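Local atomic coordinates of protein (endonuclease) (Salmonella typhimurium, PDB entry 1BYR), a protein that is called an endonuclease and carries a PLD-like domain, folded as a mixed beta sheet with helices packed against it. Residues 99-110 with 123-134; 10-19 with 110-118. All blocks are in the same frame, centred on the assembly; numbering follows the deposited sequence.

Contact 1: residues 99-110 with 123-134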
loop_
_atom_site.group_PDB
_atom_site.type_symbol
_atom_site.label_atom_id
_atom_site.label_comp_id
_atom_site.label_asym_id
_atom_site.label_seq_id
_atom_site.Cartn_x
_atom_site.Cartn_y
_atom_site.Cartn_z
ATOM N N ILE A 99 7.269 7.127 -8.047
ATOM C CA ILE A 99 8.344 6.552 -8.843
ATOM C C ILE A 99 9.387 7.661 -9.023
ATOM O O ILE A 99 9.107 8.697 -9.622
ATOM C CB ILE A 99 7.842 6.101 -10.232
ATOM C CG1 ILE A 99 6.660 5.138 -10.085
ATOM C CG2 ILE A 99 8.965 5.420 -10.993
ATOM C CD1 ILE A 99 5.770 5.083 -11.310
ATOM N N VAL A 100 10.592 7.436 -8.504
ATOM C CA VAL A 100 11.666 8.429 -8.560
ATOM C C VAL A 100 12.835 8.095 -9.497
ATOM O O VAL A 100 13.409 6.989 -9.457
ATOM C CB VAL A 100 12.213 8.667 -7.132
ATOM C CG1 VAL A 100 13.300 9.744 -7.130
ATOM C CG2 VAL A 100 11.065 9.067 -6.220
ATOM N N ASP A 101 13.162 9.042 -10.372
ATOM C CA ASP A 101 14.276 8.899 -11.293
ATOM C C ASP A 101 14.263 7.612 -12.129
ATOM O O ASP A 101 15.312 7.054 -12.449
ATOM C CB ASP A 101 15.592 9.026 -10.512
ATOM C CG ASP A 101 15.794 10.431 -9.936
ATOM O OD1 ASP A 101 15.082 11.353 -10.381
ATOM O OD2 ASP A 101 16.640 10.616 -9.042
ATOM N N ASN A 102 13.069 7.153 -12.485
ATOM C CA ASN A 102 12.912 5.967 -13.313
ATOM C C ASN A 102 13.558 4.676 -12.800
ATOM O O ASN A 102 13.677 3.711 -13.542
ATOM C CB ASN A 102 13.422 6.265 -14.725
ATOM C CG ASN A 102 12.970 5.230 -15.739
ATOM O OD1 ASN A 102 11.843 5.273 -16.239
ATOM N ND2 ASN A 102 13.855 4.293 -16.055
ATOM N N VAL A 103 13.980 4.653 -11.545
ATOM C CA VAL A 103 14.603 3.450 -10.997
ATOM C C VAL A 103 14.211 3.146 -9.562
ATOM O O VAL A 103 14.548 2.092 -9.044
ATOM C CB VAL A 103 16.139 3.522 -11.043
ATOM C CG1 VAL A 103 16.612 3.958 -12.415
ATOM C CG2 VAL A 103 16.631 4.466 -9.975
ATOM N N THR A 104 13.517 4.073 -8.912
ATOM C CA THR A 104 13.120 3.869 -7.523
ATOM C C THR A 104 11.611 3.945 -7.351
ATOM O O THR A 104 10.942 4.747 -8.004
ATOM C CB THR A 104 13.819 4.894 -6.609
ATOM O OG1 THR A 104 15.188 4.490 -6.436
ATOM C CG2 THR A 104 13.139 4.983 -5.251
ATOM N N VAL A 105 11.060 3.100 -6.478
ATOM C CA VAL A 105 9.616 3.069 -6.259
ATOM C C VAL A 105 9.221 3.080 -4.789
ATOM O O VAL A 105 9.663 2.232 -4.009
ATOM C CB VAL A 105 8.966 1.773 -6.900
ATOM C CG1 VAL A 105 7.436 1.742 -6.623
ATOM C CG2 VAL A 105 9.244 1.717 -8.403
ATOM N N GLU A 106 8.400 4.052 -4.409
ATOM C CA GLU A 106 7.892 4.114 -3.049
ATOM C C GLU A 106 6.473 3.582 -3.187
ATOM O O GLU A 106 5.790 3.909 -4.162
ATOM C CB GLU A 106 7.820 5.572 -2.549
ATOM C CG GLU A 106 7.263 5.741 -1.127
ATOM C CD GLU A 106 5.743 5.750 -1.070
ATOM O OE1 GLU A 106 5.107 6.201 -2.042
ATOM O OE2 GLU A 106 5.181 5.300 -0.046
ATOM N N THR A 107 6.031 2.747 -2.246
ATOM C CA THR A 107 4.664 2.233 -2.284
ATOM C C THR A 107 4.315 1.690 -0.914
ATOM O O THR A 107 5.146 1.729 -0.006
ATOM C CB THR A 107 4.455 1.143 -3.358
ATOM O OG1 THR A 107 3.051 0.889 -3.485
ATOM C CG2 THR A 107 5.171 -0.161 -2.971
ATOM N N GLY A 108 3.085 1.208 -0.742
ATOM C CA GLY A 108 2.663 0.694 0.551
ATOM C C GLY A 108 1.224 1.083 0.845
ATOM O O GLY A 108 0.450 1.326 -0.071
ATOM N N SER A 109 0.848 1.135 2.122
ATOM C CA SER A 109 -0.521 1.507 2.469
ATOM C C SER A 109 -0.667 3.018 2.641
ATOM O O SER A 109 -1.756 3.568 2.482
ATOM C CB SER A 109 -0.953 0.824 3.770
ATOM O OG SER A 109 -0.342 1.416 4.905
ATOM N N PHE A 110 0.448 3.663 2.964
ATOM C CA PHE A 110 0.529 5.103 3.238
ATOM C C PHE A 110 -0.094 6.074 2.214
ATOM O O PHE A 110 0.411 6.222 1.090
ATOM C CB PHE A 110 2.015 5.448 3.478
ATOM C CG PHE A 110 2.282 6.886 3.891
ATOM C CD1 PHE A 110 2.495 7.877 2.935
ATOM C CD2 PHE A 110 2.437 7.221 5.226
ATOM C CE1 PHE A 110 2.863 9.175 3.318
ATOM C CE2 PHE A 110 2.807 8.526 5.607
ATOM C CZ PHE A 110 3.020 9.488 4.658
ATOM N N ASN A 123 2.402 1.476 6.577
ATOM C CA ASN A 123 3.756 1.089 6.242
ATOM C C ASN A 123 4.034 1.708 4.883
ATOM O O ASN A 123 3.142 1.815 4.038
ATOM C CB ASN A 123 3.912 -0.439 6.168
ATOM C CG ASN A 123 3.209 -1.048 4.972
ATOM O OD1 ASN A 123 2.008 -1.311 5.013
ATOM N ND2 ASN A 123 3.941 -1.262 3.899
ATOM N N ALA A 124 5.264 2.176 4.691
ATOM C CA ALA A 124 5.687 2.711 3.413
ATOM C C ALA A 124 7.027 2.076 3.137
ATOM O O ALA A 124 7.862 1.968 4.042
ATOM C CB ALA A 124 5.841 4.264 3.474
ATOM N N VAL A 125 7.231 1.622 1.902
ATOM C CA VAL A 125 8.508 1.046 1.534
ATOM C C VAL A 125 9.078 1.799 0.345
ATOM O O VAL A 125 8.336 2.317 -0.501
ATOM C CB VAL A 125 8.385 -0.457 1.153
ATOM C CG1 VAL A 125 7.889 -1.249 2.350
ATOM C CG2 VAL A 125 7.453 -0.627 -0.037
ATOM N N VAL A 126 10.405 1.907 0.312
ATOM C CA VAL A 126 11.069 2.538 -0.810
ATOM C C VAL A 126 12.036 1.513 -1.366
ATOM O O VAL A 126 12.970 1.099 -0.689
ATOM C CB VAL A 126 11.830 3.826 -0.409
ATOM C CG1 VAL A 126 12.569 4.374 -1.623
ATOM C CG2 VAL A 126 10.844 4.883 0.114
ATOM N N ILE A 127 11.761 1.065 -2.591
ATOM C CA ILE A 127 12.587 0.074 -3.272
ATOM C C ILE A 127 13.521 0.836 -4.196
ATOM O O ILE A 127 13.115 1.309 -5.259
ATOM C CB ILE A 127 11.711 -0.913 -4.105
ATOM C CG1 ILE A 127 10.630 -1.528 -3.209
ATOM C CG2 ILE A 127 12.582 -2.016 -4.706
ATOM C CD1 ILE A 127 9.458 -2.133 -3.967
ATOM N N TRP A 128 14.772 0.968 -3.765
ATOM C CA TRP A 128 15.783 1.705 -4.512
ATOM C C TRP A 128 16.539 0.939 -5.585
ATOM O O TRP A 128 16.894 -0.228 -5.415
ATOM C CB TRP A 128 16.848 2.254 -3.562
ATOM C CG TRP A 128 16.350 3.128 -2.471
ATOM C CD1 TRP A 128 16.030 2.754 -1.193
ATOM C CD2 TRP A 128 16.200 4.551 -2.518
ATOM N NE1 TRP A 128 15.695 3.857 -0.446
ATOM C CE2 TRP A 128 15.792 4.971 -1.237
ATOM C CE3 TRP A 128 16.376 5.507 -3.525
ATOM C CZ2 TRP A 128 15.551 6.315 -0.932
ATOM C CZ3 TRP A 128 16.135 6.839 -3.219
ATOM C CH2 TRP A 128 15.736 7.229 -1.933
ATOM N N ASN A 129 16.814 1.635 -6.677
ATOM C CA ASN A 129 17.610 1.098 -7.765
ATOM C C ASN A 129 17.234 -0.278 -8.301
ATOM O O ASN A 129 18.007 -1.228 -8.234
ATOM C CB ASN A 129 19.086 1.121 -7.333
ATOM C CG ASN A 129 19.541 2.522 -6.927
ATOM O OD1 ASN A 129 19.831 2.808 -5.761
ATOM N ND2 ASN A 129 19.589 3.419 -7.896
ATOM N N MET A 130 16.024 -0.354 -8.833
ATOM C CA MET A 130 15.498 -1.568 -9.443
ATOM C C MET A 130 14.810 -1.054 -10.690
ATOM O O MET A 130 13.587 -0.924 -10.734
ATOM C CB MET A 130 14.488 -2.252 -8.522
ATOM C CG MET A 130 15.121 -3.086 -7.434
ATOM S SD MET A 130 14.030 -4.366 -6.770
ATOM C CE MET A 130 13.923 -5.472 -8.140
ATOM N N PRO A 131 15.592 -0.753 -11.733
ATOM C CA PRO A 131 15.052 -0.236 -12.990
ATOM C C PRO A 131 13.876 -1.000 -13.584
ATOM O O PRO A 131 12.910 -0.396 -14.019
ATOM C CB PRO A 131 16.257 -0.211 -13.921
ATOM C CG PRO A 131 17.437 -0.160 -13.012
ATOM C CD PRO A 131 17.055 -0.913 -11.776
ATOM N N LYS A 132 13.951 -2.323 -13.613
ATOM C CA LYS A 132 12.863 -3.116 -14.190
ATOM C C LYS A 132 11.567 -2.966 -13.427
ATOM O O LYS A 132 10.487 -2.936 -14.020
ATOM C CB LYS A 132 13.226 -4.600 -14.258
ATOM C CG LYS A 132 14.644 -4.865 -14.700
ATOM C CD LYS A 132 15.457 -5.463 -13.547
ATOM C CE LYS A 132 15.875 -4.395 -12.544
ATOM N NZ LYS A 132 15.425 -4.769 -11.195
ATOM N N LEU A 133 11.666 -2.889 -12.110
ATOM C CA LEU A 133 10.473 -2.737 -11.297
ATOM C C LEU A 133 9.857 -1.366 -11.549
ATOM O O LEU A 133 8.641 -1.229 -11.684
ATOM C CB LEU A 133 10.816 -2.877 -9.814
ATOM C CG LEU A 133 9.586 -2.827 -8.902
ATOM C CD1 LEU A 133 8.755 -4.101 -9.098
ATOM C CD2 LEU A 133 10.019 -2.672 -7.440
ATOM N N ALA A 134 10.706 -0.350 -11.636
ATOM C CA ALA A 134 10.232 1.011 -11.850
ATOM C C ALA A 134 9.615 1.230 -13.236
ATOM O O ALA A 134 8.600 1.922 -13.355
ATOM C CB ALA A 134 11.377 2.010 -11.600
HETATM O O HOH W 1 12.543 0.426 -7.594
#
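The carbonyl oxygen of V103 is gripped twice: M130 N donates to V103 O in the carbonyl plane over 2.9 Å, and water 1 gives it a second hydrogen bond. The same water donates to I127 O, which also takes V105 N, so one solvent molecule stitches the turn of residues 101-103 to the far end of strand 122-128. From there strands 104-108 and 123-128 run antiparallel, their N-to-C directions 164° apart. I127 N reaches V105 O at 2.8 Å and, the next pair along, V125 N donates to T107 O.

T104 works with both branches. Its OG1 accepts from N129 N at 3.3 Å. Its CG2, anti to the backbone N, lies 3.6 Å above the plane of the W128 ring, toward the rim, and V126 CG1 sits over the same face; W128 NE1 is hydrogen-bonded to Q6 OE1. On the other side of the strands T107 CG2 and V125 CG2 lie side by side at 3.7 Å, and V105 CG2 rests 3.7 Å from A134 CA, at the start of helix 131-146. S109 OG accepts from N123 N and also bonds to E122.

V103 N and T104 N both donate to V100 O, which makes a classic beta bulge in the hairpin of strands 97-100 and 104-108, within the antiparallel half of the mixed sheet of a PLD-like domain.

Contact 2: residues 10-19 with 110-118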
loop_
_atom_site.group_PDB
_atom_site.type_symbol
_atom_site.label_atom_id
_atom_site.label_comp_id
_atom_site.label_asym_id
_atom_site.label_seq_id
_atom_site.Cartn_x
_atom_site.Cartn_y
_atom_site.Cartn_z
ATOM N N SER A 10 3.662 4.262 10.340
ATOM C CA SER A 10 2.867 5.300 10.969
ATOM C C SER A 10 2.066 4.557 12.035
ATOM O O SER A 10 1.792 3.366 11.882
ATOM C CB SER A 10 1.930 5.971 9.960
ATOM O OG SER A 10 2.645 6.716 8.998
ATOM N N PRO A 11 1.688 5.229 13.135
ATOM C CA PRO A 11 1.965 6.622 13.478
ATOM C C PRO A 11 3.363 6.872 14.068
ATOM O O PRO A 11 3.633 7.959 14.569
ATOM C CB PRO A 11 0.866 6.948 14.483
ATOM C CG PRO A 11 0.681 5.661 15.219
ATOM C CD PRO A 11 0.885 4.566 14.178
ATOM N N GLU A 12 4.243 5.880 14.004
ATOM C CA GLU A 12 5.603 6.015 14.540
ATOM C C GLU A 12 6.324 7.279 14.039
ATOM O O GLU A 12 7.028 7.963 14.793
ATOM C CB GLU A 12 6.429 4.782 14.179
ATOM C CG GLU A 12 6.277 3.597 15.163
ATOM C CD GLU A 12 5.010 2.766 14.937
ATOM O OE1 GLU A 12 4.140 3.161 14.132
ATOM O OE2 GLU A 12 4.887 1.706 15.577
ATOM N N GLY A 13 6.165 7.571 12.755
ATOM C CA GLY A 13 6.819 8.735 12.186
ATOM C C GLY A 13 7.823 8.390 11.106
ATOM O O GLY A 13 8.132 9.213 10.249
ATOM N N SER A 14 8.325 7.160 11.114
ATOM C CA SER A 14 9.322 6.760 10.130
ATOM C C SER A 14 8.810 6.675 8.686
ATOM O O SER A 14 9.578 6.869 7.742
ATOM C CB SER A 14 9.951 5.429 10.539
ATOM O OG SER A 14 8.949 4.463 10.768
ATOM N N ALA A 15 7.524 6.391 8.506
ATOM C CA ALA A 15 6.965 6.306 7.155
ATOM C C ALA A 15 6.994 7.687 6.490
ATOM O O ALA A 15 7.471 7.853 5.364
ATOM C CB ALA A 15 5.541 5.799 7.201
ATOM N N ARG A 16 6.475 8.679 7.195
ATOM C CA ARG A 16 6.436 10.030 6.674
ATOM C C ARG A 16 7.845 10.486 6.263
ATOM O O ARG A 16 8.053 10.959 5.145
ATOM C CB ARG A 16 5.839 10.960 7.735
ATOM C CG ARG A 16 5.965 12.442 7.448
ATOM C CD ARG A 16 6.004 13.225 8.752
ATOM N NE ARG A 16 4.961 14.241 8.776
ATOM C CZ ARG A 16 4.195 14.518 9.824
ATOM N NH1 ARG A 16 4.331 13.840 10.949
ATOM N NH2 ARG A 16 3.277 15.469 9.735
ATOM N N VAL A 17 8.810 10.336 7.162
ATOM C CA VAL A 17 10.178 10.750 6.872
ATOM C C VAL A 17 10.752 10.027 5.659
ATOM O O VAL A 17 11.428 10.641 4.835
ATOM C CB VAL A 17 11.100 10.545 8.112
ATOM C CG1 VAL A 17 12.535 10.858 7.762
ATOM C CG2 VAL A 17 10.651 11.468 9.237
ATOM N N LEU A 18 10.475 8.729 5.535
ATOM C CA LEU A 18 10.959 7.931 4.409
ATOM C C LEU A 18 10.363 8.403 3.087
ATOM O O LEU A 18 11.061 8.507 2.073
ATOM C CB LEU A 18 10.621 6.441 4.629
ATOM C CG LEU A 18 11.043 5.496 3.506
ATOM C CD1 LEU A 18 12.508 5.734 3.163
ATOM C CD2 LEU A 18 10.822 4.044 3.931
ATOM N N VAL A 19 9.064 8.682 3.093
ATOM C CA VAL A 19 8.398 9.165 1.893
ATOM C C VAL A 19 9.028 10.512 1.497
ATOM O O VAL A 19 9.315 10.742 0.320
ATOM C CB VAL A 19 6.870 9.321 2.144
ATOM C CG1 VAL A 19 6.204 10.021 0.961
ATOM C CG2 VAL A 19 6.243 7.942 2.370
ATOM N N PHE A 110 0.448 3.663 2.964
ATOM C CA PHE A 110 0.529 5.103 3.238
ATOM C C PHE A 110 -0.094 6.074 2.214
ATOM O O PHE A 110 0.411 6.222 1.090
ATOM C CB PHE A 110 2.015 5.448 3.478
ATOM C CG PHE A 110 2.282 6.886 3.891
ATOM C CD1 PHE A 110 2.495 7.877 2.935
ATOM C CD2 PHE A 110 2.437 7.221 5.226
ATOM C CE1 PHE A 110 2.863 9.175 3.318
ATOM C CE2 PHE A 110 2.807 8.526 5.607
ATOM C CZ PHE A 110 3.020 9.488 4.658
ATOM N N ASN A 111 -1.193 6.728 2.598
ATOM C CA ASN A 111 -1.831 7.719 1.719
ATOM C C ASN A 111 -1.121 9.026 2.011
ATOM O O ASN A 111 -0.574 9.214 3.097
ATOM C CB ASN A 111 -3.312 7.914 2.031
ATOM C CG ASN A 111 -4.177 6.866 1.408
ATOM O OD1 ASN A 111 -4.722 6.006 2.099
ATOM N ND2 ASN A 111 -4.315 6.911 0.107
ATOM N N PHE A 112 -1.143 9.941 1.055
ATOM C CA PHE A 112 -0.458 11.202 1.240
ATOM C C PHE A 112 -1.349 12.202 1.946
ATOM O O PHE A 112 -1.783 13.220 1.386
ATOM C CB PHE A 112 0.049 11.689 -0.125
ATOM C CG PHE A 112 0.861 10.645 -0.851
ATOM C CD1 PHE A 112 2.101 10.257 -0.367
ATOM C CD2 PHE A 112 0.344 9.977 -1.948
ATOM C CE1 PHE A 112 2.809 9.211 -0.960
ATOM C CE2 PHE A 112 1.040 8.943 -2.537
ATOM C CZ PHE A 112 2.274 8.557 -2.042
ATOM N N THR A 113 -1.617 11.875 3.203
ATOM C CA THR A 113 -2.469 12.655 4.071
ATOM C C THR A 113 -1.884 12.755 5.454
ATOM O O THR A 113 -0.978 12.015 5.838
ATOM C CB THR A 113 -3.845 11.995 4.257
ATOM O OG1 THR A 113 -3.678 10.790 5.029
ATOM C CG2 THR A 113 -4.465 11.662 2.917
ATOM N N LYS A 114 -2.467 13.682 6.199
ATOM C CA LYS A 114 -2.108 13.954 7.589
ATOM C C LYS A 114 -2.452 12.712 8.468
ATOM O O LYS A 114 -1.628 12.238 9.283
ATOM C CB LYS A 114 -2.889 15.198 8.071
ATOM C CG LYS A 114 -3.353 16.184 6.929
ATOM C CD LYS A 114 -4.350 15.565 5.885
ATOM C CE LYS A 114 -5.737 15.204 6.429
ATOM N NZ LYS A 114 -5.864 13.753 6.813
ATOM N N ALA A 115 -3.656 12.174 8.286
ATOM C CA ALA A 115 -4.084 11.005 9.052
ATOM C C ALA A 115 -3.107 9.849 8.823
ATOM O O ALA A 115 -2.778 9.115 9.749
ATOM C CB ALA A 115 -5.493 10.608 8.653
ATOM N N ALA A 116 -2.626 9.708 7.591
ATOM C CA ALA A 116 -1.675 8.646 7.256
ATOM C C ALA A 116 -0.313 8.814 7.941
ATOM O O ALA A 116 0.377 7.831 8.249
ATOM C CB ALA A 116 -1.473 8.601 5.751
ATOM N N GLU A 117 0.072 10.066 8.161
ATOM C CA GLU A 117 1.354 10.398 8.782
ATOM C C GLU A 117 1.384 10.336 10.300
ATOM O O GLU A 117 2.375 9.919 10.900
ATOM C CB GLU A 117 1.779 11.826 8.393
ATOM C CG GLU A 117 1.730 12.129 6.899
ATOM C CD GLU A 117 2.181 13.554 6.542
ATOM O OE1 GLU A 117 1.736 14.517 7.204
ATOM O OE2 GLU A 117 2.977 13.705 5.589
ATOM N N THR A 118 0.266 10.715 10.895
ATOM C CA THR A 118 0.190 10.862 12.339
ATOM C C THR A 118 -0.821 10.054 13.164
ATOM O O THR A 118 -0.713 9.998 14.387
ATOM C CB THR A 118 -0.030 12.381 12.602
ATOM O OG1 THR A 118 1.228 13.016 12.859
ATOM C CG2 THR A 118 -1.015 12.607 13.705
HETATM O O HOH W 2 4.697 8.383 9.909
#
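The two backbones approach twice, with P11 and T118 4.7 Å apart between CA atoms and the R16 and E117 CA atoms 5.5 Å apart. Segment 10-19 leaves strand 4-10, passes a cis peptide before P11 and enters helix 14-25 with G13 at its N-cap. Segment 110-118 passes through the inverse gamma turn centred on F112 and winds into the short helix 114-118, whose N-cap T113 accepts from A116 N through OG1 at 3.0 Å.

Between them, S10 OG donates to A116 O at 2.6 Å, lying in the carbonyl plane. Water 2 extends this link: it donates to S10 OG and to E117 O and accepts from R16 N, so it joins the start of one helix to the last turn of the other.

Around V19 and F110 the contact is apolar and belongs to the layer between the sheet and helix 14-25 in this PLD-like fold, where V19 also touches A124 of strand 122-128. V19 CG2 stands over a face of the F110 ring, 4.1 Å from its centroid and 27° off the normal. S10 OG comes to the edge of that ring, near its plane, and A15 CB packs at 3.9 Å from F110 CD2. The other branch of V19, CG1, reaches the edge of the F112 ring at CE1, 4.0 Å away.

Toward the surface, R16 and E117 form a salt bridge, R16 NH2 to E117 OE1 at 3.1 Å. The two chains cross at about a right angle, with guanidinium and carboxylate planes 49° apart, and E117 CB lies over the centre of one guanidinium face. CG of R16 points opposite the backbone N about chi1 (169°), and a bend at chi3 brings the guanidinium round to E117. D41 of helix 40-51 stands close to E117 OE2, a like charge that the nearby arginine may offset.

Contacts 1 and 2 interlock along the chain: residues 110-118 form part of the connection between strands 104-108 and 122-128, which pair in contact 1, and F110 belongs to both. The centres lie 16 Å apart, yet side chains meet directly. V126 CG2 of contact 1 packs 3.5 Å from L18 CG of contact 2, so helix 14-25 lies against the strand pair. E106 bridges the two as well: its OE2 comes within 3.7 Å of V19 CG2, while OE1 approaches the F112 ring at CZ. Both contacts also reach the second subunit, contact 1 through residues such as M130 and L133, contact 2 through a salt bridge from E12 to R144 of that subunit.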